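Local coordinates for protein nigerythrin (Desulfovibrio vulgaris subsp. vulgaris, PDB 1YUZ) that carries a ferritin-like diiron centre and a rubredoxin-like iron centre in each subunit and shows NADH peroxidase activity in vitro, at residues A35-A38 with G39-A43; G42-A45 with K46-F50; A71-L74 with I75-G78; G114-Y117 with E118-M122. All coordinates share one frame; numbering follows the deposited sequence.

Contact 1 of 4, residues A35-A38 with G39-A43; sequences AAIA and GETGA. With FE (Fe (III) ion), chain F.
Two flat groups dominate this turn of helix 29-56: the carbonyl of Ile37, met on both faces by Thr41, and the carboxylate of Glu40, whose stem atom CG lies 3.1 Å from Ala36 O. Thr41 N and Thr41 OG1 reach Ile37 O from opposite faces of the carbonyl plane. The amide is only moderately tilted, whereas the hydroxyl comes from above, 39° out of the plane, and makes the shorter bond: 2.6 Å from Thr41 OG1 to Ile37 O against 2.8 Å from Thr41 N. OG1 is anti to the carbonyl carbon of Thr41 (chi1 -60°), which folds it back over the preceding turn and leaves Ile37 CG2 3.9 Å from Thr41 OG1. The carboxylate turns both oxygens to the iron(III) ion, a four-membered chelate with Glu40 OE1 at 2.1 Å and Glu40 OE2 at 2.3 Å from the metal. A bend at chi2 (-67°) swings it off the helix, while Glu40 N keeps a regular 2.8 Å bond to Ala36 O. Glu73, Glu118 and Glu149 also bind this ion, with a water 2.0 Å from it. Tyr123 OH hydrogen-bonds to Glu40 OE2, and Ile77 packs against the same side chain. The helix thus treats its two polar side chains differently. Thr41 gives its hydroxyl proton to the carbonyl of Ile37, in the preceding turn, which suits its apolar neighbours Pro94, Val96 and Ile77; Glu40 sends both oxygens to the metal, and the second-shell bond from Tyr123 to OE2 further restrains rotation of the chelating carboxylate.

Contact 2 of 4, residues G42-A45 with K46-F50; sequences GAHA and KYTAF
Gly42, Ala43, His44 and Ala45 accept i to i+4 bonds from the amides of Lys46, Tyr47, Thr48 and Ala49, so the backbone is plain alpha-helix, part of helix 29-56 in the ferritin-like four-helix bundle. Tyr47 faces the bundle interior. Its CG stands beside the backbone N (chi1 -66°), which lays one face of the ring over Ala43 O, 3.3 Å from Tyr47 CG and offset toward the rim. Ala43 CB adds a loose apolar touch, 4.4 Å from Tyr47 CE1. The phenol runs on to the diiron site, where Tyr47 OH hydrogen-bonds to the iron ligand Glu115, and Tyr156 meets the ring edge-to-face. On another side of the helix Thr48 doubles the load on His44 O: Thr48 N donates to His44 O over 2.9 Å, and Thr48 OG1, 2.7 Å from that oxygen, comes from the opposite face of the carbonyl plane. The His44 imidazole crosses the same hydroxyl at a slant, with His44 CE1 3.4 Å from Thr48 OG1, because CG is trans to the backbone N (chi1 -176°). Lys46 reaches Ser110 on helix 104-132 with NZ. Phe50, packed edge-to-face with Phe66, holds the stem of that lysine: Lys46 CG sits 3.4 Å above the plane of the Phe50 ring, displaced toward its rim.

Contact 3 of 4, residues A71-L74 with I75-G78; sequences AAEL and IHIG. With FE (Fe (III) ion), chain F; FE2 (Fe (II) ion), chain G.
Ile75 opens the second segment by packing back on Ala71, its CG1 3.5 Å from Ala71 O. Its amide bonds to Ala71 O at 3.1 Å from Ile75 N and adds a weak bond to Ala72 O. Beyond, its side chain touches Leu173 of strand 171-173, so this face of helix 60-87 meets the rubredoxin-like part of the chain. His76 follows, three residues after the iron ligand Glu73 in an E-x-x-H spacing. Ala72 O sits 3.4 Å above the plane of the His76 ring, displaced toward its rim. With chi1 at -66° the ring swings back along the helix and carries ND1 to Glu73 OE1; that bond is weak, 3.2 Å between His76 ND1 and Glu73 OE1 with an angle of 131° at the hydrogen, and the ring and carboxylate planes stand 78° apart. The better partner of ND1 is Glu40 OE2. Ile77 then places CG1 3.3 Å from Glu73 O, and its side chain faces helix 29-56. Gly78 closes the turn with an ordinary backbone bond to Leu74 O. Glu73 itself bridges the metals, OE1 2.2 Å from the iron(III) ion and OE2 2.0 Å from the iron(II) ion. His76 is not a ligand here, yet the iron(III) lies in plane at its ring edge. The place is consistent with rubrerythrins, in which this iron moves on reduction from a glutamate to the corresponding histidine; Glu118 is probably that glutamate here.

Contact 4 of 4, residues G114-Y117 with E118-M122; sequences GEIY and ETSDM. With FE2 (Fe (II) ion), chain G; FE (Fe (III) ion), chain F.
The diiron site takes two ligands from this turn of helix 104-132, Glu115 and Glu118, the second of which begins a wider pi-type turn (118-122). Gly114 O accepts the Glu118 amide and lies 3.2 Å from Glu118 CG. Glu115, bent at chi2, chelates the iron(II) ion with both oxygens. Glu118 is extended beyond CG (chi2 -176°) and binds the iron(III) ion through one oxygen, Glu118 OE1 at 2.1 Å from the metal. Its OE2 instead takes a 2.9 Å bond from a water that also donates to Gly114 O, tying the carboxylate to its own helix. In the next turn Ser120 OG bonds to Ile116 O over 2.7 Å, from the face opposite the one used by Ser120 N. The pi-type turn shows at Tyr117 O, where Asp121 N and, 3.0 Å away, Met122 N arrive from opposite faces. The Tyr117 ring comes back alongside these residues: Met122 N lies over one face, Met122 CB is 3.6 Å from Tyr117 CE1, while Asp121 CG, at a slant, is 3.5 Å from Tyr117 CE2. Met122 SD makes an oblique Met-aromatic contact. Tyr117 OH and Asp121 OD1 both hydrogen-bond to Thr24, while Ile116, Thr119 and Ser120 pack on the second subunit. One helix thus offers the irons unlike grips: a chelate on iron(II), and a single oxygen on iron(III), the other oxygen of that carboxylate accepting from the water.

In the fold
Contacts 1, 3 and 4 bring ligands from three helices, 29-56, 60-87 and 104-132, to one diiron centre, contact 1 to iron(III) alone, and one water bound to both metals belongs to all three. Contact 2 continues contact 1 along helix 29-56 and supplies second-shell chemistry instead, through its tyrosine, 2.6 Å from Tyr47 OH to Glu115 OE2. Contact 4 is the buried one, lying against the second subunit and containing the wider turn; the others are partly buried, their inward sides facing the irons. Contacts 1 and 2 turn their outer sides to loops, contact 3 to the rubredoxin-like strand. Contact 1 chelates its ion, contact 3 bridges both, and contact 4 divides its carboxylates between them.

Contact 1 of 4, residues A35-A38 with G39-A43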
ATOM      1  N   ALA B  35     -14.379  15.434  12.302  1.00 11.52           N
ATOM      2  CA  ALA B  35     -13.432  15.534  11.198  1.00 11.43           C
ATOM      3  C   ALA B  35     -13.308  14.183  10.508  1.00 11.26           C
ATOM      4  O   ALA B  35     -13.234  14.105   9.282  1.00 11.32           O
ATOM      5  CB  ALA B  35     -12.074  15.993  11.709  1.00 11.53           C
ATOM      6  N   ALA B  36     -13.284  13.118  11.300  1.00 11.09           N
ATOM      7  CA  ALA B  36     -13.181  11.776  10.743  1.00 10.88           C
ATOM      8  C   ALA B  36     -14.425  11.479   9.914  1.00 10.83           C
ATOM      9  O   ALA B  36     -14.331  10.949   8.811  1.00 10.78           O
ATOM     10  CB  ALA B  36     -13.036  10.753  11.858  1.00 10.84           C
ATOM     11  N   ILE B  37     -15.595  11.823  10.443  1.00 10.72           N
ATOM     12  CA  ILE B  37     -16.831  11.581   9.716  1.00 10.68           C
ATOM     13  C   ILE B  37     -16.788  12.327   8.389  1.00 10.76           C
ATOM     14  O   ILE B  37     -17.164  11.783   7.353  1.00 10.67           O
ATOM     15  CB  ILE B  37     -18.061  12.032  10.533  1.00 10.67           C
ATOM     16  CG1 ILE B  37     -18.264  11.073  11.708  1.00 10.73           C
ATOM     17  CG2 ILE B  37     -19.303  12.063   9.650  1.00 10.68           C
ATOM     18  CD1 ILE B  37     -19.277  11.543  12.715  1.00 10.81           C
ATOM     19  N   ALA B  38     -16.313  13.569   8.420  1.00 10.85           N
ATOM     20  CA  ALA B  38     -16.224  14.365   7.199  1.00 10.98           C
ATOM     21  C   ALA B  38     -15.304  13.673   6.200  1.00 10.93           C
ATOM     22  O   ALA B  38     -15.640  13.532   5.024  1.00 11.15           O
ATOM     23  CB  ALA B  38     -15.700  15.762   7.518  1.00 11.17           C
ATOM     24  N   GLY B  39     -14.146  13.237   6.682  1.00 10.90           N
ATOM     25  CA  GLY B  39     -13.195  12.561   5.820  1.00 10.67           C
ATOM     26  C   GLY B  39     -13.740  11.267   5.245  1.00 10.53           C
ATOM     27  O   GLY B  39     -13.551  10.977   4.065  1.00 10.73           O
ATOM     28  N   GLU B  40     -14.420  10.486   6.075  1.00 10.25           N
ATOM     29  CA  GLU B  40     -14.981   9.220   5.623  1.00 10.09           C
ATOM     30  C   GLU B  40     -16.133   9.429   4.656  1.00 10.00           C
ATOM     31  O   GLU B  40     -16.370   8.603   3.779  1.00  9.86           O
ATOM     32  CB  GLU B  40     -15.434   8.390   6.824  1.00 10.00           C
ATOM     33  CG  GLU B  40     -14.285   8.030   7.767  1.00 10.10           C
ATOM     34  CD  GLU B  40     -13.276   7.069   7.144  1.00 10.11           C
ATOM     35  OE1 GLU B  40     -12.984   7.182   5.930  1.00 10.25           O
ATOM     36  OE2 GLU B  40     -12.768   6.200   7.877  1.00 10.02           O
ATOM     37  N   THR B  41     -16.847  10.538   4.815  1.00 10.08           N
ATOM     38  CA  THR B  41     -17.951  10.843   3.923  1.00 10.16           C
ATOM     39  C   THR B  41     -17.345  11.109   2.548  1.00 10.12           C
ATOM     40  O   THR B  41     -17.891  10.702   1.527  1.00 10.19           O
ATOM     41  CB  THR B  41     -18.736  12.065   4.434  1.00 10.19           C
ATOM     42  OG1 THR B  41     -19.259  11.769   5.738  1.00 10.49           O
ATOM     43  CG2 THR B  41     -19.896  12.391   3.508  1.00 10.45           C
ATOM     44  N   GLY B  42     -16.194  11.774   2.532  1.00  9.97           N
ATOM     45  CA  GLY B  42     -15.519  12.039   1.276  1.00 10.00           C
ATOM     46  C   GLY B  42     -14.989  10.741   0.687  1.00  9.98           C
ATOM     47  O   GLY B  42     -15.082  10.510  -0.517  1.00 10.03           O
ATOM     48  N   ALA B  43     -14.430   9.883   1.537  1.00  9.88           N
ATOM     49  CA  ALA B  43     -13.896   8.602   1.086  1.00  9.85           C
ATOM     50  C   ALA B  43     -14.999   7.749   0.473  1.00  9.81           C
ATOM     51  O   ALA B  43     -14.801   7.102  -0.554  1.00  9.80           O
ATOM     52  CB  ALA B  43     -13.251   7.862   2.252  1.00  9.90           C
TER
HETATM   53 FE    FE F 301     -11.566   5.652   5.956  1.00 10.00          FE
HETATM   54  O   HOH W   1     -10.658   4.979   4.351  1.00 13.29           O

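Contact 2 of 4, residues G42-A45 with K46-F50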
ATOM      1  N   GLY B  42     -16.194  11.774   2.532  1.00  9.97           N
ATOM      2  CA  GLY B  42     -15.519  12.039   1.276  1.00 10.00           C
ATOM      3  C   GLY B  42     -14.989  10.741   0.687  1.00  9.98           C
ATOM      4  O   GLY B  42     -15.082  10.510  -0.517  1.00 10.03           O
ATOM      5  N   ALA B  43     -14.430   9.883   1.537  1.00  9.88           N
ATOM      6  CA  ALA B  43     -13.896   8.602   1.086  1.00  9.85           C
ATOM      7  C   ALA B  43     -14.999   7.749   0.473  1.00  9.81           C
ATOM      8  O   ALA B  43     -14.801   7.102  -0.554  1.00  9.80           O
ATOM      9  CB  ALA B  43     -13.251   7.862   2.252  1.00  9.90           C
ATOM     10  N   HIS B  44     -16.165   7.743   1.109  1.00  9.92           N
ATOM     11  CA  HIS B  44     -17.278   6.961   0.599  1.00 10.20           C
ATOM     12  C   HIS B  44     -17.670   7.446  -0.786  1.00 10.22           C
ATOM     13  O   HIS B  44     -17.890   6.647  -1.696  1.00 10.25           O
ATOM     14  CB  HIS B  44     -18.480   7.055   1.537  1.00 10.69           C
ATOM     15  CG  HIS B  44     -19.630   6.202   1.113  1.00 11.11           C
ATOM     16  ND1 HIS B  44     -20.543   6.596   0.158  1.00 11.51           N
ATOM     17  CD2 HIS B  44     -19.985   4.947   1.477  1.00 11.51           C
ATOM     18  CE1 HIS B  44     -21.412   5.619  -0.045  1.00 11.58           C
ATOM     19  NE2 HIS B  44     -21.095   4.609   0.744  1.00 11.88           N
ATOM     20  N   ALA B  45     -17.758   8.761  -0.946  1.00 10.18           N
ATOM     21  CA  ALA B  45     -18.120   9.333  -2.234  1.00 10.13           C
ATOM     22  C   ALA B  45     -17.059   8.993  -3.276  1.00 10.08           C
ATOM     23  O   ALA B  45     -17.374   8.680  -4.422  1.00 10.10           O
ATOM     24  CB  ALA B  45     -18.274  10.844  -2.110  1.00 10.24           C
ATOM     25  N   LYS B  46     -15.797   9.044  -2.875  1.00 10.01           N
ATOM     26  CA  LYS B  46     -14.715   8.738  -3.796  1.00  9.95           C
ATOM     27  C   LYS B  46     -14.746   7.283  -4.255  1.00  9.68           C
ATOM     28  O   LYS B  46     -14.670   6.998  -5.449  1.00  9.36           O
ATOM     29  CB  LYS B  46     -13.363   9.042  -3.148  1.00 10.57           C
ATOM     30  CG  LYS B  46     -12.216   8.963  -4.133  1.00 11.39           C
ATOM     31  CD  LYS B  46     -10.902   9.432  -3.542  1.00 12.36           C
ATOM     32  CE  LYS B  46     -10.319   8.416  -2.583  1.00 12.79           C
ATOM     33  NZ  LYS B  46      -8.933   8.803  -2.190  1.00 13.28           N
ATOM     34  N   TYR B  47     -14.864   6.360  -3.308  1.00  9.32           N
ATOM     35  CA  TYR B  47     -14.888   4.943  -3.637  1.00  9.19           C
ATOM     36  C   TYR B  47     -16.110   4.562  -4.447  1.00  9.19           C
ATOM     37  O   TYR B  47     -16.051   3.666  -5.290  1.00  9.05           O
ATOM     38  CB  TYR B  47     -14.815   4.124  -2.355  1.00  9.06           C
ATOM     39  CG  TYR B  47     -13.496   4.295  -1.638  1.00  8.99           C
ATOM     40  CD1 TYR B  47     -13.342   3.882  -0.318  1.00  8.97           C
ATOM     41  CD2 TYR B  47     -12.395   4.869  -2.285  1.00  8.99           C
ATOM     42  CE1 TYR B  47     -12.128   4.035   0.342  1.00  9.16           C
ATOM     43  CE2 TYR B  47     -11.176   5.027  -1.633  1.00  9.22           C
ATOM     44  CZ  TYR B  47     -11.052   4.607  -0.322  1.00  9.26           C
ATOM     45  OH  TYR B  47      -9.853   4.758   0.331  1.00  9.83           O
ATOM     46  N   THR B  48     -17.219   5.243  -4.192  1.00  9.32           N
ATOM     47  CA  THR B  48     -18.443   4.983  -4.931  1.00  9.52           C
ATOM     48  C   THR B  48     -18.226   5.408  -6.385  1.00  9.53           C
ATOM     49  O   THR B  48     -18.622   4.703  -7.315  1.00  9.67           O
ATOM     50  CB  THR B  48     -19.616   5.752  -4.308  1.00  9.58           C
ATOM     51  OG1 THR B  48     -19.853   5.242  -2.991  1.00  9.89           O
ATOM     52  CG2 THR B  48     -20.882   5.591  -5.145  1.00  9.86           C
ATOM     53  N   ALA B  49     -17.578   6.553  -6.582  1.00  9.57           N
ATOM     54  CA  ALA B  49     -17.299   7.021  -7.934  1.00  9.68           C
ATOM     55  C   ALA B  49     -16.281   6.081  -8.593  1.00  9.78           C
ATOM     56  O   ALA B  49     -16.406   5.741  -9.770  1.00  9.96           O
ATOM     57  CB  ALA B  49     -16.760   8.445  -7.899  1.00  9.70           C
ATOM     58  N   PHE B  50     -15.274   5.662  -7.832  1.00  9.80           N
ATOM     59  CA  PHE B  50     -14.259   4.753  -8.360  1.00  9.90           C
ATOM     60  C   PHE B  50     -14.884   3.423  -8.791  1.00 10.10           C
ATOM     61  O   PHE B  50     -14.489   2.840  -9.799  1.00  9.99           O
ATOM     62  CB  PHE B  50     -13.182   4.482  -7.307  1.00  9.79           C
ATOM     63  CG  PHE B  50     -12.225   5.627  -7.084  1.00  9.71           C
ATOM     64  CD1 PHE B  50     -11.213   5.506  -6.140  1.00  9.81           C
ATOM     65  CD2 PHE B  50     -12.313   6.807  -7.821  1.00  9.70           C
ATOM     66  CE1 PHE B  50     -10.298   6.535  -5.931  1.00  9.65           C
ATOM     67  CE2 PHE B  50     -11.396   7.844  -7.615  1.00  9.71           C
ATOM     68  CZ  PHE B  50     -10.390   7.704  -6.668  1.00  9.69           C
TER

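Contact 3 of 4, residues A71-L74 with I75-G78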
ATOM      1  N   ALA B  71     -18.574   0.689   1.587  1.00  8.42           N
ATOM      2  CA  ALA B  71     -19.460   0.204   2.636  1.00  8.39           C
ATOM      3  C   ALA B  71     -18.725   0.191   3.974  1.00  8.36           C
ATOM      4  O   ALA B  71     -19.311   0.487   5.017  1.00  8.51           O
ATOM      5  CB  ALA B  71     -19.968  -1.186   2.286  1.00  8.30           C
ATOM      6  N   ALA B  72     -17.440  -0.145   3.942  1.00  8.27           N
ATOM      7  CA  ALA B  72     -16.632  -0.164   5.157  1.00  8.29           C
ATOM      8  C   ALA B  72     -16.543   1.240   5.744  1.00  8.36           C
ATOM      9  O   ALA B  72     -16.643   1.421   6.955  1.00  8.28           O
ATOM     10  CB  ALA B  72     -15.236  -0.691   4.852  1.00  8.33           C
ATOM     11  N   GLU B  73     -16.360   2.239   4.887  1.00  8.56           N
ATOM     12  CA  GLU B  73     -16.262   3.604   5.376  1.00  8.88           C
ATOM     13  C   GLU B  73     -17.590   4.040   5.997  1.00  8.99           C
ATOM     14  O   GLU B  73     -17.610   4.822   6.949  1.00  9.03           O
ATOM     15  CB  GLU B  73     -15.866   4.564   4.250  1.00  9.00           C
ATOM     16  CG  GLU B  73     -14.611   4.182   3.460  1.00  9.32           C
ATOM     17  CD  GLU B  73     -13.412   3.821   4.324  1.00  9.56           C
ATOM     18  OE1 GLU B  73     -13.258   4.371   5.437  1.00  9.91           O
ATOM     19  OE2 GLU B  73     -12.595   2.993   3.868  1.00  9.82           O
ATOM     20  N   LEU B  74     -18.696   3.525   5.468  0.50  9.07           N
ATOM     21  CA  LEU B  74     -20.010   3.868   6.000  0.50  9.17           C
ATOM     22  C   LEU B  74     -20.152   3.295   7.411  0.50  9.20           C
ATOM     23  O   LEU B  74     -20.811   3.885   8.266  0.50  9.27           O
ATOM     24  CB  LEU B  74     -21.109   3.328   5.085  0.50  9.22           C
ATOM     25  CG  LEU B  74     -22.521   3.836   5.386  0.50  9.14           C
ATOM     26  CD1 LEU B  74     -22.541   5.363   5.350  0.50  9.10           C
ATOM     27  CD2 LEU B  74     -23.492   3.261   4.369  0.50  9.19           C
ATOM     28  N   ILE B  75     -19.534   2.141   7.646  1.00  9.24           N
ATOM     29  CA  ILE B  75     -19.557   1.512   8.960  1.00  9.28           C
ATOM     30  C   ILE B  75     -18.760   2.409   9.907  1.00  9.23           C
ATOM     31  O   ILE B  75     -19.165   2.630  11.044  1.00  9.23           O
ATOM     32  CB  ILE B  75     -18.938   0.090   8.912  1.00  9.43           C
ATOM     33  CG1 ILE B  75     -19.895  -0.852   8.176  1.00  9.63           C
ATOM     34  CG2 ILE B  75     -18.654  -0.418  10.329  1.00  9.64           C
ATOM     35  CD1 ILE B  75     -19.348  -2.239   7.955  1.00 10.05           C
ATOM     36  N   HIS B  76     -17.633   2.934   9.433  1.00  9.12           N
ATOM     37  CA  HIS B  76     -16.812   3.822  10.248  1.00  9.24           C
ATOM     38  C   HIS B  76     -17.618   5.061  10.622  1.00  9.41           C
ATOM     39  O   HIS B  76     -17.615   5.490  11.774  1.00  9.51           O
ATOM     40  CB  HIS B  76     -15.552   4.226   9.482  1.00  9.17           C
ATOM     41  CG  HIS B  76     -14.617   3.085   9.228  1.00  8.99           C
ATOM     42  ND1 HIS B  76     -13.552   3.172   8.360  1.00  9.23           N
ATOM     43  CD2 HIS B  76     -14.597   1.826   9.724  1.00  9.21           C
ATOM     44  CE1 HIS B  76     -12.916   2.014   8.329  1.00  9.08           C
ATOM     45  NE2 HIS B  76     -13.531   1.180   9.148  1.00  9.24           N
ATOM     46  N   ILE B  77     -18.306   5.636   9.645  1.00  9.63           N
ATOM     47  CA  ILE B  77     -19.122   6.814   9.903  1.00  9.92           C
ATOM     48  C   ILE B  77     -20.163   6.498  10.972  1.00 10.06           C
ATOM     49  O   ILE B  77     -20.387   7.295  11.883  1.00  9.95           O
ATOM     50  CB  ILE B  77     -19.828   7.285   8.621  1.00 10.07           C
ATOM     51  CG1 ILE B  77     -18.789   7.855   7.652  1.00 10.34           C
ATOM     52  CG2 ILE B  77     -20.896   8.321   8.959  1.00 10.24           C
ATOM     53  CD1 ILE B  77     -19.317   8.113   6.268  1.00 10.75           C
ATOM     54  N   GLY B  78     -20.793   5.332  10.859  1.00 10.18           N
ATOM     55  CA  GLY B  78     -21.799   4.940  11.833  1.00 10.52           C
ATOM     56  C   GLY B  78     -21.236   4.869  13.240  1.00 10.70           C
ATOM     57  O   GLY B  78     -21.863   5.342  14.187  1.00 10.94           O
TER
HETATM   58 FE    FE F 301     -11.566   5.652   5.956  1.00 10.00          FE
HETATM   59 FE   FE2 G 302     -10.654   2.718   4.348  1.00  8.13          FE
HETATM   60  O   HOH W   1     -10.658   4.979   4.351  1.00 13.29           O

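Contact 4 of 4, residues G114-Y117 with E118-M122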
ATOM      1  N   GLY B 114      -4.842   7.289   0.302  1.00  8.24           N
ATOM      2  CA  GLY B 114      -5.770   7.815   1.284  1.00  8.01           C
ATOM      3  C   GLY B 114      -5.837   6.894   2.491  1.00  7.85           C
ATOM      4  O   GLY B 114      -5.837   7.352   3.635  1.00  8.08           O
ATOM      5  N   GLU B 115      -5.894   5.590   2.235  1.00  7.73           N
ATOM      6  CA  GLU B 115      -5.956   4.600   3.303  1.00  7.78           C
ATOM      7  C   GLU B 115      -4.704   4.678   4.165  1.00  7.74           C
ATOM      8  O   GLU B 115      -4.786   4.611   5.392  1.00  7.70           O
ATOM      9  CB  GLU B 115      -6.087   3.193   2.716  1.00  7.71           C
ATOM     10  CG  GLU B 115      -7.380   2.942   1.955  1.00  7.80           C
ATOM     11  CD  GLU B 115      -8.613   2.960   2.845  1.00  7.84           C
ATOM     12  OE1 GLU B 115      -8.472   2.886   4.082  1.00  7.98           O
ATOM     13  OE2 GLU B 115      -9.736   3.030   2.305  1.00  7.98           O
ATOM     14  N   ILE B 116      -3.547   4.809   3.525  1.00  7.77           N
ATOM     15  CA  ILE B 116      -2.296   4.907   4.263  1.00  8.00           C
ATOM     16  C   ILE B 116      -2.297   6.161   5.137  1.00  8.15           C
ATOM     17  O   ILE B 116      -1.873   6.117   6.290  1.00  8.27           O
ATOM     18  CB  ILE B 116      -1.101   4.913   3.289  1.00  8.03           C
ATOM     19  CG1 ILE B 116      -0.951   3.522   2.666  1.00  8.16           C
ATOM     20  CG2 ILE B 116       0.172   5.314   4.011  1.00  8.07           C
ATOM     21  CD1 ILE B 116       0.036   3.469   1.512  1.00  8.54           C
ATOM     22  N   TYR B 117      -2.786   7.272   4.598  1.00  8.31           N
ATOM     23  CA  TYR B 117      -2.850   8.501   5.375  1.00  8.64           C
ATOM     24  C   TYR B 117      -3.739   8.288   6.596  1.00  8.66           C
ATOM     25  O   TYR B 117      -3.394   8.691   7.705  1.00  8.43           O
ATOM     26  CB  TYR B 117      -3.404   9.653   4.526  1.00  9.10           C
ATOM     27  CG  TYR B 117      -3.923  10.803   5.359  1.00  9.58           C
ATOM     28  CD1 TYR B 117      -5.291  10.985   5.557  1.00 10.08           C
ATOM     29  CD2 TYR B 117      -3.041  11.661   6.021  1.00  9.89           C
ATOM     30  CE1 TYR B 117      -5.770  11.984   6.397  1.00 10.34           C
ATOM     31  CE2 TYR B 117      -3.511  12.663   6.864  1.00 10.25           C
ATOM     32  CZ  TYR B 117      -4.877  12.817   7.051  1.00 10.40           C
ATOM     33  OH  TYR B 117      -5.351  13.787   7.910  1.00 11.07           O
ATOM     34  N   GLU B 118      -4.881   7.642   6.398  1.00  8.67           N
ATOM     35  CA  GLU B 118      -5.792   7.416   7.510  1.00  8.95           C
ATOM     36  C   GLU B 118      -5.251   6.462   8.569  1.00  8.71           C
ATOM     37  O   GLU B 118      -5.409   6.707   9.766  1.00  8.63           O
ATOM     38  CB  GLU B 118      -7.145   6.915   6.989  1.00  9.71           C
ATOM     39  CG  GLU B 118      -7.821   7.909   6.053  1.00 11.24           C
ATOM     40  CD  GLU B 118      -9.208   7.478   5.611  1.00 12.15           C
ATOM     41  OE1 GLU B 118      -9.939   6.870   6.418  1.00 12.84           O
ATOM     42  OE2 GLU B 118      -9.573   7.755   4.450  1.00 13.75           O
ATOM     43  N   THR B 119      -4.589   5.395   8.140  1.00  8.39           N
ATOM     44  CA  THR B 119      -4.078   4.412   9.082  1.00  8.30           C
ATOM     45  C   THR B 119      -2.785   4.796   9.794  1.00  8.54           C
ATOM     46  O   THR B 119      -2.548   4.348  10.914  1.00  8.43           O
ATOM     47  CB  THR B 119      -3.866   3.041   8.388  1.00  8.18           C
ATOM     48  OG1 THR B 119      -3.915   1.999   9.366  1.00  7.64           O
ATOM     49  CG2 THR B 119      -2.510   2.981   7.693  1.00  7.99           C
ATOM     50  N   SER B 120      -1.964   5.633   9.166  1.00  8.66           N
ATOM     51  CA  SER B 120      -0.677   6.001   9.750  1.00  9.01           C
ATOM     52  C   SER B 120      -0.555   7.444  10.204  1.00  9.14           C
ATOM     53  O   SER B 120       0.433   7.814  10.837  1.00  9.37           O
ATOM     54  CB  SER B 120       0.440   5.731   8.741  1.00  8.89           C
ATOM     55  OG  SER B 120       0.373   6.656   7.667  1.00  8.80           O
ATOM     56  N   ASP B 121      -1.548   8.259   9.878  1.00  9.45           N
ATOM     57  CA  ASP B 121      -1.498   9.666  10.231  1.00  9.82           C
ATOM     58  C   ASP B 121      -2.749  10.120  10.971  1.00  9.82           C
ATOM     59  O   ASP B 121      -2.713  10.343  12.178  1.00  9.97           O
ATOM     60  CB  ASP B 121      -1.308  10.496   8.956  1.00 10.32           C
ATOM     61  CG  ASP B 121      -1.049  11.960   9.235  1.00 10.71           C
ATOM     62  OD1 ASP B 121      -1.585  12.485  10.232  1.00 11.24           O
ATOM     63  OD2 ASP B 121      -0.323  12.592   8.439  1.00 11.14           O
ATOM     64  N   MET B 122      -3.863  10.221  10.254  1.00  9.80           N
ATOM     65  CA  MET B 122      -5.096  10.702  10.860  1.00  9.81           C
ATOM     66  C   MET B 122      -5.619   9.923  12.053  1.00  9.55           C
ATOM     67  O   MET B 122      -5.747  10.477  13.144  1.00  9.57           O
ATOM     68  CB  MET B 122      -6.206  10.806   9.817  1.00 10.20           C
ATOM     69  CG  MET B 122      -7.428  11.525  10.354  1.00 10.96           C
ATOM     70  SD  MET B 122      -8.825  11.472   9.250  1.00 11.80           S
ATOM     71  CE  MET B 122      -9.467   9.846   9.622  1.00 11.57           C
TER
HETATM   72 FE   FE2 G 302     -10.654   2.718   4.348  1.00  8.13          FE
HETATM   73 FE    FE F 301     -11.566   5.652   5.956  1.00 10.00          FE
HETATM   74  O   HOH W   2      -7.882   9.874   3.365  1.00 31.76           O
HETATM   75  O   HOH W   1     -10.658   4.979   4.351  1.00 13.29           O